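Long-range contacts in riboflavin kinase, putative (Trypanosoma brucei, PDB 3BNW), which probably catalyses the ATP-dependent phosphorylation of riboflavin to FMN: residues F18-K23 against V116-L121; E50-Y55 against P173-L178; Y61-V66 against P79-A84; Q68-E73 against Y112-K117; E123-G128 against K141-F146. All coordinates share one frame; numbering follows the deposited sequence.

Interaction 1: residues F18-K23 against V116-L121; sequences FFLRGK and VKIIVL
The F18 ring lies beside V120, and both side chains point the same way. V120 CB sits over one face of the ring, 3.9 Å from its centroid and displaced toward the rim, which makes a CH-pi contact. V120 CG2 reaches F18 CZ at 3.4 Å. F18 gets there because its CG is folded in over its own main chain (chi1 66°), which swings the ring over the partner strand. L20 and I118 share this face of the sheet, with L20 CB 3.8 Å from I118 CG1. F19, R21, K117 and I119 project from the other face. The two strands are antiparallel neighbours in the curled beta-barrel sheet of the riboflavin kinase fold. F18, L20 and G22 form hydrogen-bonded pairs with V120, I118 and V116, and the F18 N to V120 O bond is weak. On the face of F19, R21, K117 and I119, I119 CG1 touches the edge of the F19 ring in its plane, at CD2 (3.8 Å). K117 CB lies near CE2 of the same ring. R21 and K117 run alongside each other and meet through their CG atoms at 3.9 Å. Their charged ends part: R21 NH2 bonds to T171 O and K117 NZ to F165 O.

Interaction 2: residues E50-Y55 against P173-L178; sequences ECLQPY and PYFEDL
C51 meets the F175 ring through two kinds of aromatic contact. Its CB stands over the centre of one face, 3.4 Å from the centroid and 9° off the normal, a close CH-pi contact. Its SG approaches the same ring obliquely at 4.0 Å from the centroid, a Cys sulfur-aromatic contact. F175 CG is anti to the backbone N (chi1 172°), which carries the ring out from strand 174-177 to C51 of helix 46-52. L52 and Y55 add apolar contacts. L52 CD2 touches F175 CE2 at 4.1 Å, and the two side chains run antiparallel past one another. Y55 CE1 comes near the edge of the F175 ring at CZ, at 4.4 Å. F175 also stacks on F18 of the neighbouring strand. The polar link runs through water. One water spans the 4.0 Å gap between Y55 OH and D177 OD1. It donates to Y55 OH at 2.8 Å and to D177 OD1 at 2.9 Å. Y55 OH is also hydrogen-bonded to Q16 O. No direct hydrogen bond joins the two segments. Across them the contact is chiefly aromatic and apolar, centred on F175, and its polar link is one water between Y55 and D177.

Interaction 3: residues Y61-V66 against P79-A84; sequences YGWGTV and PYPFAA
The F82 ring lies against the G62 backbone. Its first torsion (chi1 85°) folds the ring back over the partner strand. G62 N sits over one face toward the rim, and W63 O is near the ring plane at the edge, 3.4 Å from F82 CE1. F82 CD1 comes within 3.1 Å of G62 O. G62 and G64 carry no side chains on the F82 face, and the ring can lie directly against their backbone. W63 projects from the other face of the sheet. With CG opposite the carbonyl carbon (chi1 -65°), the indole reaches across to P81. There W63 CZ3 touches P81 CD at 3.9 Å, and W63 CE3 lies 3.6 Å from Y80 C. T65 CG2 packs on P79 CA at 3.7 Å. Four backbone hydrogen bonds join G62 to F82 and G64 to Y80, and these are the hydrogen-bonded pairs of an antiparallel sheet. The strand segments are strongly twisted, with their directions 132° apart. W63 NE1 bonds to L156 O, and Y61 OH to Q11 OE1. Y61, W63 and P81 pack on helix 133-151. Strand 115-126 borders 58-69 on its other side, while F82 touches I118 and F103 of strands 115-126 and 98-103.

Interaction 4: residues Q68-E73 against Y112-K117; sequences QVPGKE and YGAVVK
The flat amide of Q68 lies against V115, with Q68 OE1 3.1 Å from V115 CG2. The two side chains run alongside each other in the same direction. Q68 is extended beyond CG (chi2 -180°), which carries the amide along V115. P70 is a puckered ring that meets the backbone of Y112 and G113. Its CG lies 3.6 Å from Y112 O, and its CD is 4.1 Å from G113 C. Y112 touches P70 through its carbonyl O, while its ring stacks on H26. Between these groups V69 CG2 packs on A114 CB at 3.7 Å. A114 CA also makes a CA-H...O contact with Q68 O at 3.6 Å. Residues V69 to K72 form a type II beta turn, with G71 at its third position. The turn lies between the weakly bonded end of strand 58-69 and the short strand 72-73. No conventional hydrogen bond crosses here. The segments meet by van der Waals contact, partly of carbon against oxygen, and one CA-H...O contact; the nearby backbone bond of V115 with S67 joins the strands.

Interaction 5: residues E123-G128 against K141-F146; sequences EIRSMG and KSDVQF
R125 grips the D143 carboxylate side-on in a salt bridge, through NE and NH2. NE donates to OD2 and to OD1, both at 3.0 Å, and NH2 donates to OD2 at 3.1 Å. OD2 receives both bonds on its syn lone pair. OD1 is met on its syn side, somewhat out of the carboxylate plane. The guanidinium and carboxylate planes are only 12° apart, nearly coplanar and edge to edge. R125 is stretched out from CG to NE after an inward first torsion (chi1 59°), and this takes its head across to the helix. R125 NH1 makes a weak bond to M127 O within its own segment. Next to the salt bridge, I124 CG2 lies 3.3 Å from D143 OD1. I124 CG1 meets the edge of the F146 ring, 3.8 Å from CD2. F146 also stacks on H8, a residue of the purification tag, and E123 O bonds to Q11 NE2. The contact sets helix 133-151 against the end of strand 115-126, with their segment axes 161° apart. D143 is buried, and its carboxylate would probably be held ionised by R125. A buried carboxylate is thus matched by a charged partner, and apolar contact of I124 with F146 continues beside it.

Overall arrangement
Strand 18-25 opens interaction 1, which closes a long loop when strand 115-126 returns beside it. Helix 46-52 then opens interaction 2, closed only by the C-terminal strand 174-177, so interactions 1 and 2 cross. Interactions 3, 4 and 5 all lie within the loop closed by interaction 2. Interaction 3 is a local pairing of strands 58-69 and 75-87, nested inside interaction 1 as well. Interaction 4 starts at the end of strand 58-69 and crosses interaction 3; it shares V116 and K117 with interaction 1. Interaction 5 follows 1, 3 and 4 in series and brings helix 133-151 to the far end of strand 115-126. That strand serves interactions 1, 4 and 5.

Interaction 1: residues F18-K23 against V116-L121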
# COMPACT_ATOMS: atom_id res chain seq x y z
N PHE A 18 9.23 3.42 4.27
CA PHE A 18 9.96 2.96 3.10
C PHE A 18 9.20 3.24 1.82
O PHE A 18 8.08 3.73 1.83
CB PHE A 18 10.27 1.46 3.21
CG PHE A 18 9.05 0.58 3.19
CD1 PHE A 18 8.50 0.15 1.98
CD2 PHE A 18 8.45 0.16 4.37
CE1 PHE A 18 7.38 -0.65 1.95
CE2 PHE A 18 7.33 -0.65 4.35
CZ PHE A 18 6.79 -1.06 3.14
N PHE A 19 9.86 2.93 0.70
CA PHE A 19 9.31 3.09 -0.63
C PHE A 19 9.30 1.72 -1.30
O PHE A 19 10.20 0.91 -1.09
CB PHE A 19 10.19 4.07 -1.42
CG PHE A 19 9.81 4.20 -2.87
CD1 PHE A 19 10.56 3.56 -3.86
CD2 PHE A 19 8.72 4.96 -3.26
CE1 PHE A 19 10.23 3.68 -5.20
CE2 PHE A 19 8.37 5.09 -4.59
CZ PHE A 19 9.13 4.45 -5.57
N LEU A 20 8.26 1.46 -2.10
CA LEU A 20 8.14 0.18 -2.79
C LEU A 20 7.57 0.40 -4.17
O LEU A 20 6.55 1.08 -4.32
CB LEU A 20 7.26 -0.78 -1.98
CG LEU A 20 7.07 -2.22 -2.50
CD1 LEU A 20 8.40 -2.90 -2.81
CD2 LEU A 20 6.27 -3.05 -1.49
N ARG A 21 8.23 -0.16 -5.18
CA ARG A 21 7.77 -0.06 -6.57
C ARG A 21 7.66 -1.47 -7.14
O ARG A 21 8.60 -2.26 -7.02
CB ARG A 21 8.74 0.78 -7.41
CG ARG A 21 8.35 0.88 -8.90
CD ARG A 21 9.31 1.77 -9.69
NE ARG A 21 10.71 1.33 -9.60
CZ ARG A 21 11.69 1.99 -8.99
NH1 ARG A 21 11.48 3.17 -8.42
NH2 ARG A 21 12.92 1.48 -8.98
N GLY A 22 6.53 -1.77 -7.77
CA GLY A 22 6.32 -3.08 -8.38
C GLY A 22 5.06 -3.13 -9.22
O GLY A 22 4.22 -2.24 -9.12
N LYS A 23 4.94 -4.16 -10.05
CA LYS A 23 3.77 -4.33 -10.91
C LYS A 23 2.56 -4.93 -10.17
O LYS A 23 2.71 -5.72 -9.24
CB LYS A 23 4.11 -5.20 -12.12
CG LYS A 23 5.13 -4.56 -13.06
CD LYS A 23 4.92 -4.97 -14.50
CE LYS A 23 6.07 -4.49 -15.38
NZ LYS A 23 5.75 -4.55 -16.83
N VAL A 116 2.82 0.16 -9.70
CA VAL A 116 2.36 0.87 -8.53
C VAL A 116 3.57 1.28 -7.71
O VAL A 116 4.51 0.50 -7.53
CB VAL A 116 1.37 0.03 -7.68
CG1 VAL A 116 2.00 -1.28 -7.25
CG2 VAL A 116 0.91 0.82 -6.47
N LYS A 117 3.55 2.51 -7.22
CA LYS A 117 4.59 3.02 -6.36
C LYS A 117 3.93 3.43 -5.07
O LYS A 117 2.91 4.12 -5.10
CB LYS A 117 5.28 4.22 -7.01
CG LYS A 117 5.94 3.91 -8.35
CD LYS A 117 6.44 5.18 -9.03
CE LYS A 117 6.68 4.97 -10.52
NZ LYS A 117 7.09 6.22 -11.21
N ILE A 118 4.46 2.99 -3.93
CA ILE A 118 3.90 3.38 -2.64
C ILE A 118 4.99 3.84 -1.66
O ILE A 118 6.10 3.32 -1.67
CB ILE A 118 3.04 2.26 -1.99
CG1 ILE A 118 3.84 0.97 -1.80
CG2 ILE A 118 1.80 1.97 -2.84
CD1 ILE A 118 3.17 -0.03 -0.85
N ILE A 119 4.64 4.84 -0.86
CA ILE A 119 5.43 5.22 0.31
C ILE A 119 4.61 4.81 1.55
O ILE A 119 3.50 5.30 1.75
CB ILE A 119 5.74 6.74 0.32
CG1 ILE A 119 6.64 7.09 -0.87
CG2 ILE A 119 6.41 7.15 1.63
CD1 ILE A 119 7.06 8.56 -0.95
N VAL A 120 5.15 3.89 2.35
CA VAL A 120 4.47 3.40 3.55
C VAL A 120 4.93 4.21 4.75
O VAL A 120 6.09 4.15 5.12
CB VAL A 120 4.75 1.89 3.82
CG1 VAL A 120 4.24 1.48 5.18
CG2 VAL A 120 4.12 1.03 2.75
N LEU A 121 4.01 4.96 5.36
CA LEU A 121 4.37 5.92 6.40
C LEU A 121 4.02 5.45 7.81
O LEU A 121 4.53 6.01 8.79
CB LEU A 121 3.69 7.26 6.12
CG LEU A 121 4.21 7.97 4.86
CD1 LEU A 121 3.25 9.07 4.42
CD2 LEU A 121 5.60 8.52 5.09

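Interaction 2: residues E50-Y55 against P173-L178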
# COMPACT_ATOMS: atom_id res chain seq x y z
N GLU A 50 12.64 -9.90 1.51
CA GLU A 50 13.51 -9.82 2.68
C GLU A 50 13.42 -8.44 3.34
O GLU A 50 13.38 -8.33 4.56
CB GLU A 50 14.97 -10.11 2.30
CG GLU A 50 15.89 -10.32 3.50
CD GLU A 50 17.35 -10.52 3.11
OE1 GLU A 50 17.79 -9.96 2.09
OE2 GLU A 50 18.07 -11.23 3.85
N CYS A 51 13.42 -7.39 2.52
CA CYS A 51 13.26 -6.03 3.02
C CYS A 51 11.94 -5.83 3.77
O CYS A 51 11.89 -5.07 4.74
CB CYS A 51 13.32 -5.03 1.85
SG CYS A 51 14.98 -4.76 1.20
N LEU A 52 10.89 -6.50 3.32
CA LEU A 52 9.55 -6.33 3.89
C LEU A 52 9.32 -7.13 5.18
O LEU A 52 8.32 -6.91 5.87
CB LEU A 52 8.49 -6.70 2.85
CG LEU A 52 8.45 -5.80 1.62
CD1 LEU A 52 7.63 -6.43 0.52
CD2 LEU A 52 7.92 -4.42 1.98
N GLN A 53 10.23 -8.04 5.51
CA GLN A 53 10.06 -8.91 6.67
C GLN A 53 9.68 -8.18 7.97
O GLN A 53 8.80 -8.64 8.69
CB GLN A 53 11.31 -9.78 6.89
CG GLN A 53 11.48 -10.91 5.87
CD GLN A 53 10.32 -11.91 5.86
OE1 GLN A 53 9.73 -12.19 4.81
NE2 GLN A 53 9.98 -12.44 7.03
N PRO A 54 10.32 -7.03 8.26
CA PRO A 54 9.95 -6.32 9.49
C PRO A 54 8.52 -5.75 9.51
O PRO A 54 8.11 -5.20 10.53
CB PRO A 54 10.96 -5.16 9.56
CG PRO A 54 12.02 -5.50 8.57
CD PRO A 54 11.37 -6.32 7.52
N TYR A 55 7.80 -5.86 8.40
CA TYR A 55 6.47 -5.28 8.27
C TYR A 55 5.36 -6.33 8.12
O TYR A 55 4.20 -5.98 7.91
CB TYR A 55 6.45 -4.33 7.06
CG TYR A 55 7.55 -3.30 7.11
CD1 TYR A 55 8.72 -3.47 6.37
CD2 TYR A 55 7.44 -2.17 7.91
CE1 TYR A 55 9.74 -2.53 6.42
CE2 TYR A 55 8.45 -1.23 7.97
CZ TYR A 55 9.60 -1.42 7.21
OH TYR A 55 10.61 -0.49 7.26
N PRO A 173 10.95 -5.53 -8.98
CA PRO A 173 10.54 -4.57 -7.94
C PRO A 173 11.72 -3.77 -7.37
O PRO A 173 12.89 -4.07 -7.66
CB PRO A 173 9.92 -5.47 -6.86
CG PRO A 173 10.61 -6.77 -7.03
CD PRO A 173 10.85 -6.92 -8.50
N TYR A 174 11.41 -2.76 -6.57
CA TYR A 174 12.42 -1.95 -5.90
C TYR A 174 11.93 -1.50 -4.52
O TYR A 174 10.79 -1.06 -4.38
CB TYR A 174 12.80 -0.73 -6.75
CG TYR A 174 13.88 0.10 -6.11
CD1 TYR A 174 13.57 1.28 -5.44
CD2 TYR A 174 15.20 -0.30 -6.15
CE1 TYR A 174 14.55 2.04 -4.83
CE2 TYR A 174 16.20 0.44 -5.54
CZ TYR A 174 15.87 1.61 -4.89
OH TYR A 174 16.87 2.35 -4.29
N PHE A 175 12.81 -1.60 -3.52
CA PHE A 175 12.52 -1.18 -2.15
C PHE A 175 13.56 -0.16 -1.70
O PHE A 175 14.74 -0.31 -2.02
CB PHE A 175 12.54 -2.41 -1.23
CG PHE A 175 12.44 -2.09 0.25
CD1 PHE A 175 13.56 -1.69 0.97
CD2 PHE A 175 11.23 -2.21 0.92
CE1 PHE A 175 13.47 -1.39 2.32
CE2 PHE A 175 11.15 -1.92 2.28
CZ PHE A 175 12.27 -1.51 2.98
N GLU A 176 13.13 0.85 -0.94
CA GLU A 176 14.05 1.84 -0.35
C GLU A 176 13.56 2.45 0.98
O GLU A 176 12.42 2.87 1.08
CB GLU A 176 14.34 2.97 -1.34
CG GLU A 176 15.16 4.11 -0.73
CD GLU A 176 15.72 5.08 -1.75
OE1 GLU A 176 15.72 4.79 -2.95
OE2 GLU A 176 16.17 6.16 -1.32
N ASP A 177 14.45 2.52 1.97
CA ASP A 177 14.15 3.16 3.25
C ASP A 177 14.15 4.70 3.18
O ASP A 177 14.93 5.29 2.42
CB ASP A 177 15.16 2.74 4.32
CG ASP A 177 14.82 1.41 4.98
OD1 ASP A 177 13.62 1.17 5.24
OD2 ASP A 177 15.74 0.61 5.25
N LEU A 178 13.29 5.33 3.99
CA LEU A 178 13.20 6.79 4.08
C LEU A 178 13.77 7.30 5.41
O LEU A 178 13.51 6.71 6.46
CB LEU A 178 11.75 7.24 3.92
CG LEU A 178 11.23 7.49 2.49
CD1 LEU A 178 11.68 6.40 1.53
CD2 LEU A 178 9.71 7.63 2.49
O HOH W 1 13.22 -1.34 6.66

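Interaction 3: residues Y61-V66 against P79-A84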
# COMPACT_ATOMS: atom_id res chain seq x y z
N TYR A 61 -0.30 2.05 5.99
CA TYR A 61 -0.90 3.15 5.25
C TYR A 61 0.16 4.10 4.69
O TYR A 61 1.31 4.10 5.13
CB TYR A 61 -1.88 3.90 6.15
CG TYR A 61 -1.24 4.62 7.32
CD1 TYR A 61 -0.82 5.95 7.20
CD2 TYR A 61 -1.07 3.99 8.54
CE1 TYR A 61 -0.23 6.62 8.26
CE2 TYR A 61 -0.49 4.66 9.61
CZ TYR A 61 -0.07 5.97 9.47
OH TYR A 61 0.51 6.64 10.52
N GLY A 62 -0.25 4.93 3.73
CA GLY A 62 0.64 5.93 3.16
C GLY A 62 0.11 6.49 1.85
O GLY A 62 -1.09 6.49 1.62
N TRP A 63 1.02 6.97 1.01
CA TRP A 63 0.67 7.54 -0.29
C TRP A 63 1.10 6.61 -1.40
O TRP A 63 2.15 5.98 -1.31
CB TRP A 63 1.37 8.88 -0.49
CG TRP A 63 0.93 9.93 0.46
CD1 TRP A 63 1.60 10.36 1.56
CD2 TRP A 63 -0.27 10.70 0.39
NE1 TRP A 63 0.89 11.35 2.18
CE2 TRP A 63 -0.27 11.58 1.49
CE3 TRP A 63 -1.36 10.73 -0.49
CZ2 TRP A 63 -1.30 12.48 1.74
CZ3 TRP A 63 -2.39 11.63 -0.25
CH2 TRP A 63 -2.35 12.50 0.86
N GLY A 64 0.30 6.52 -2.46
CA GLY A 64 0.64 5.69 -3.61
C GLY A 64 0.25 6.31 -4.93
O GLY A 64 -0.56 7.24 -4.97
N THR A 65 0.82 5.79 -6.01
CA THR A 65 0.46 6.23 -7.36
C THR A 65 0.35 5.01 -8.27
O THR A 65 0.92 3.95 -7.98
CB THR A 65 1.51 7.22 -7.94
OG1 THR A 65 2.76 6.55 -8.13
CG2 THR A 65 1.70 8.41 -7.01
N VAL A 66 -0.38 5.17 -9.37
CA VAL A 66 -0.55 4.12 -10.37
C VAL A 66 -0.16 4.68 -11.73
O VAL A 66 -0.55 5.79 -12.09
CB VAL A 66 -2.00 3.57 -10.37
CG1 VAL A 66 -2.23 2.62 -11.54
CG2 VAL A 66 -2.28 2.86 -9.07
N PRO A 79 -1.00 11.35 -6.49
CA PRO A 79 -0.88 10.42 -5.37
C PRO A 79 -2.19 10.26 -4.58
O PRO A 79 -2.88 11.25 -4.32
CB PRO A 79 0.19 11.07 -4.49
CG PRO A 79 0.05 12.52 -4.76
CD PRO A 79 -0.29 12.61 -6.22
N TYR A 80 -2.52 9.03 -4.21
CA TYR A 80 -3.72 8.76 -3.42
C TYR A 80 -3.37 8.15 -2.07
O TYR A 80 -2.33 7.50 -1.93
CB TYR A 80 -4.65 7.79 -4.16
CG TYR A 80 -5.08 8.25 -5.53
CD1 TYR A 80 -5.81 9.43 -5.69
CD2 TYR A 80 -4.77 7.51 -6.67
CE1 TYR A 80 -6.21 9.86 -6.96
CE2 TYR A 80 -5.17 7.93 -7.94
CZ TYR A 80 -5.89 9.10 -8.07
OH TYR A 80 -6.28 9.52 -9.33
N PRO A 81 -4.23 8.35 -1.05
CA PRO A 81 -4.10 7.58 0.19
C PRO A 81 -4.30 6.08 -0.06
O PRO A 81 -5.01 5.69 -0.99
CB PRO A 81 -5.24 8.12 1.07
CG PRO A 81 -5.65 9.41 0.46
CD PRO A 81 -5.37 9.30 -1.00
N PHE A 82 -3.67 5.24 0.75
CA PHE A 82 -3.84 3.80 0.62
C PHE A 82 -3.59 3.13 1.96
O PHE A 82 -2.84 3.65 2.79
CB PHE A 82 -2.89 3.22 -0.44
CG PHE A 82 -1.53 2.90 0.09
CD1 PHE A 82 -0.52 3.86 0.06
CD2 PHE A 82 -1.25 1.66 0.63
CE1 PHE A 82 0.73 3.57 0.56
CE2 PHE A 82 0.01 1.37 1.13
CZ PHE A 82 1.00 2.33 1.10
N ALA A 83 -4.23 1.98 2.15
CA ALA A 83 -3.87 1.04 3.21
C ALA A 83 -3.42 -0.23 2.51
O ALA A 83 -3.69 -0.42 1.32
CB ALA A 83 -5.05 0.78 4.11
N ALA A 84 -2.73 -1.11 3.23
CA ALA A 84 -2.21 -2.33 2.62
C ALA A 84 -1.91 -3.39 3.66
O ALA A 84 -1.50 -3.06 4.78
CB ALA A 84 -0.94 -2.03 1.83

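Interaction 4: residues Q68-E73 against Y112-K117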
# COMPACT_ATOMS: atom_id res chain seq x y z
N GLN A 68 1.58 3.57 -15.97
CA GLN A 68 1.78 2.60 -17.05
C GLN A 68 0.67 1.54 -17.09
O GLN A 68 0.94 0.33 -17.17
CB GLN A 68 3.18 1.97 -16.95
CG GLN A 68 4.30 2.97 -17.22
CD GLN A 68 5.69 2.34 -17.11
OE1 GLN A 68 5.96 1.57 -16.20
NE2 GLN A 68 6.56 2.70 -18.05
N VAL A 69 -0.57 2.00 -17.03
CA VAL A 69 -1.73 1.11 -17.07
C VAL A 69 -1.95 0.68 -18.52
O VAL A 69 -2.06 1.53 -19.39
CB VAL A 69 -2.99 1.80 -16.53
CG1 VAL A 69 -4.19 0.85 -16.57
CG2 VAL A 69 -2.76 2.31 -15.11
N PRO A 70 -1.99 -0.64 -18.78
CA PRO A 70 -2.24 -1.14 -20.14
C PRO A 70 -3.43 -0.44 -20.81
O PRO A 70 -4.52 -0.40 -20.25
CB PRO A 70 -2.54 -2.62 -19.92
CG PRO A 70 -1.79 -2.98 -18.68
CD PRO A 70 -1.79 -1.75 -17.82
N GLY A 71 -3.20 0.12 -22.00
CA GLY A 71 -4.23 0.86 -22.72
C GLY A 71 -4.17 2.36 -22.45
O GLY A 71 -4.31 3.17 -23.37
N LYS A 72 -3.97 2.71 -21.18
CA LYS A 72 -3.81 4.10 -20.75
C LYS A 72 -2.36 4.33 -20.34
O LYS A 72 -2.09 4.97 -19.32
CB LYS A 72 -4.72 4.38 -19.55
CG LYS A 72 -6.17 3.91 -19.66
CD LYS A 72 -6.75 3.67 -18.27
CE LYS A 72 -8.22 3.30 -18.32
NZ LYS A 72 -9.07 4.49 -18.64
N GLU A 73 -1.42 3.81 -21.13
CA GLU A 73 -0.02 3.69 -20.70
C GLU A 73 0.71 5.03 -20.50
O GLU A 73 1.70 5.09 -19.77
CB GLU A 73 0.77 2.81 -21.67
N TYR A 112 -4.24 -4.31 -13.57
CA TYR A 112 -3.27 -5.39 -13.54
C TYR A 112 -2.20 -5.17 -14.61
O TYR A 112 -2.53 -4.88 -15.76
CB TYR A 112 -3.96 -6.74 -13.76
CG TYR A 112 -4.83 -7.16 -12.60
CD1 TYR A 112 -4.26 -7.67 -11.44
CD2 TYR A 112 -6.21 -7.03 -12.66
CE1 TYR A 112 -5.05 -8.05 -10.37
CE2 TYR A 112 -7.01 -7.41 -11.59
CZ TYR A 112 -6.43 -7.92 -10.45
OH TYR A 112 -7.20 -8.30 -9.37
N GLY A 113 -0.94 -5.28 -14.21
CA GLY A 113 0.19 -5.01 -15.11
C GLY A 113 0.64 -3.56 -15.08
O GLY A 113 1.57 -3.19 -15.80
N ALA A 114 -0.01 -2.74 -14.25
CA ALA A 114 0.38 -1.35 -14.06
C ALA A 114 1.44 -1.29 -12.97
O ALA A 114 1.44 -2.12 -12.06
CB ALA A 114 -0.82 -0.51 -13.66
N VAL A 115 2.34 -0.32 -13.08
CA VAL A 115 3.34 -0.12 -12.05
C VAL A 115 2.72 0.69 -10.91
O VAL A 115 2.14 1.74 -11.12
CB VAL A 115 4.61 0.59 -12.59
CG1 VAL A 115 5.64 0.76 -11.48
CG2 VAL A 115 5.20 -0.19 -13.75
N VAL A 116 2.82 0.16 -9.70
CA VAL A 116 2.36 0.87 -8.53
C VAL A 116 3.57 1.28 -7.71
O VAL A 116 4.51 0.50 -7.53
CB VAL A 116 1.37 0.03 -7.68
CG1 VAL A 116 2.00 -1.28 -7.25
CG2 VAL A 116 0.91 0.82 -6.47
N LYS A 117 3.55 2.51 -7.22
CA LYS A 117 4.59 3.02 -6.36
C LYS A 117 3.93 3.43 -5.07
O LYS A 117 2.91 4.12 -5.10
CB LYS A 117 5.28 4.22 -7.01
CG LYS A 117 5.94 3.91 -8.35
CD LYS A 117 6.44 5.18 -9.03
CE LYS A 117 6.68 4.97 -10.52
NZ LYS A 117 7.09 6.22 -11.21

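Interaction 5: residues E123-G128 against K141-F146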
# COMPACT_ATOMS: atom_id res chain seq x y z
N GLU A 123 1.79 2.17 10.52
CA GLU A 123 1.03 0.95 10.75
C GLU A 123 -0.28 1.21 11.48
O GLU A 123 -0.34 2.04 12.40
CB GLU A 123 1.88 -0.04 11.53
CG GLU A 123 2.30 0.42 12.92
CD GLU A 123 3.43 -0.41 13.47
OE1 GLU A 123 3.75 -1.44 12.86
OE2 GLU A 123 4.00 -0.02 14.52
N ILE A 124 -1.33 0.50 11.07
CA ILE A 124 -2.67 0.67 11.65
C ILE A 124 -2.90 -0.36 12.76
O ILE A 124 -3.26 -0.02 13.89
CB ILE A 124 -3.77 0.52 10.58
CG1 ILE A 124 -3.54 1.53 9.44
CG2 ILE A 124 -5.15 0.68 11.20
CD1 ILE A 124 -4.64 1.57 8.40
N ARG A 125 -2.66 -1.63 12.43
CA ARG A 125 -2.93 -2.75 13.32
C ARG A 125 -2.30 -4.00 12.72
O ARG A 125 -1.81 -3.97 11.59
CB ARG A 125 -4.43 -2.95 13.42
CG ARG A 125 -5.07 -3.24 12.07
CD ARG A 125 -6.55 -3.10 12.07
NE ARG A 125 -7.10 -3.40 10.74
CZ ARG A 125 -7.32 -4.63 10.27
NH1 ARG A 125 -7.00 -5.69 10.99
NH2 ARG A 125 -7.85 -4.80 9.06
N SER A 126 -2.34 -5.10 13.46
CA SER A 126 -2.04 -6.42 12.89
C SER A 126 -3.22 -6.88 12.04
O SER A 126 -4.34 -6.42 12.22
CB SER A 126 -1.77 -7.45 13.98
OG SER A 126 -2.90 -7.63 14.80
N MET A 127 -2.95 -7.79 11.11
CA MET A 127 -3.97 -8.29 10.21
C MET A 127 -5.10 -8.99 10.95
O MET A 127 -6.26 -8.88 10.56
CB MET A 127 -3.35 -9.23 9.17
CG MET A 127 -2.59 -8.48 8.08
SD MET A 127 -1.74 -9.55 6.91
CE MET A 127 -2.98 -10.78 6.56
N GLY A 128 -4.75 -9.71 12.02
CA GLY A 128 -5.74 -10.31 12.92
C GLY A 128 -6.81 -11.16 12.26
O GLY A 128 -6.56 -11.80 11.24
N LYS A 141 -13.64 0.36 7.64
CA LYS A 141 -14.08 1.75 7.79
C LYS A 141 -13.20 2.52 8.79
O LYS A 141 -12.88 3.69 8.57
CB LYS A 141 -15.54 1.82 8.25
CG LYS A 141 -16.56 1.85 7.12
CD LYS A 141 -17.93 1.29 7.57
CE LYS A 141 -18.57 2.08 8.72
NZ LYS A 141 -19.58 1.27 9.47
N SER A 142 -12.83 1.86 9.88
CA SER A 142 -11.93 2.45 10.86
C SER A 142 -10.52 2.62 10.30
O SER A 142 -9.84 3.59 10.62
CB SER A 142 -11.90 1.61 12.13
OG SER A 142 -13.17 1.57 12.74
N ASP A 143 -10.07 1.67 9.48
CA ASP A 143 -8.76 1.77 8.83
C ASP A 143 -8.74 2.91 7.82
O ASP A 143 -7.80 3.70 7.79
CB ASP A 143 -8.41 0.48 8.08
CG ASP A 143 -8.26 -0.72 9.00
OD1 ASP A 143 -7.99 -0.56 10.21
OD2 ASP A 143 -8.39 -1.84 8.47
N VAL A 144 -9.79 2.98 7.00
CA VAL A 144 -9.91 4.00 5.96
C VAL A 144 -9.90 5.41 6.57
O VAL A 144 -9.18 6.28 6.09
CB VAL A 144 -11.20 3.80 5.12
CG1 VAL A 144 -11.39 4.95 4.14
CG2 VAL A 144 -11.15 2.48 4.38
N GLN A 145 -10.68 5.62 7.62
CA GLN A 145 -10.78 6.94 8.25
C GLN A 145 -9.50 7.32 8.99
O GLN A 145 -9.08 8.48 8.97
CB GLN A 145 -11.97 7.00 9.22
CG GLN A 145 -12.75 8.32 9.16
CD GLN A 145 -13.78 8.36 8.02
OE1 GLN A 145 -13.42 8.32 6.84
NE2 GLN A 145 -15.06 8.42 8.38
N PHE A 146 -8.88 6.33 9.64
CA PHE A 146 -7.62 6.53 10.35
C PHE A 146 -6.54 6.97 9.37
O PHE A 146 -5.91 8.01 9.57
CB PHE A 146 -7.21 5.23 11.05
CG PHE A 146 -5.90 5.33 11.77
CD1 PHE A 146 -5.77 6.12 12.91
CD2 PHE A 146 -4.79 4.61 11.34
CE1 PHE A 146 -4.56 6.20 13.59
CE2 PHE A 146 -3.58 4.69 12.02
CZ PHE A 146 -3.47 5.48 13.15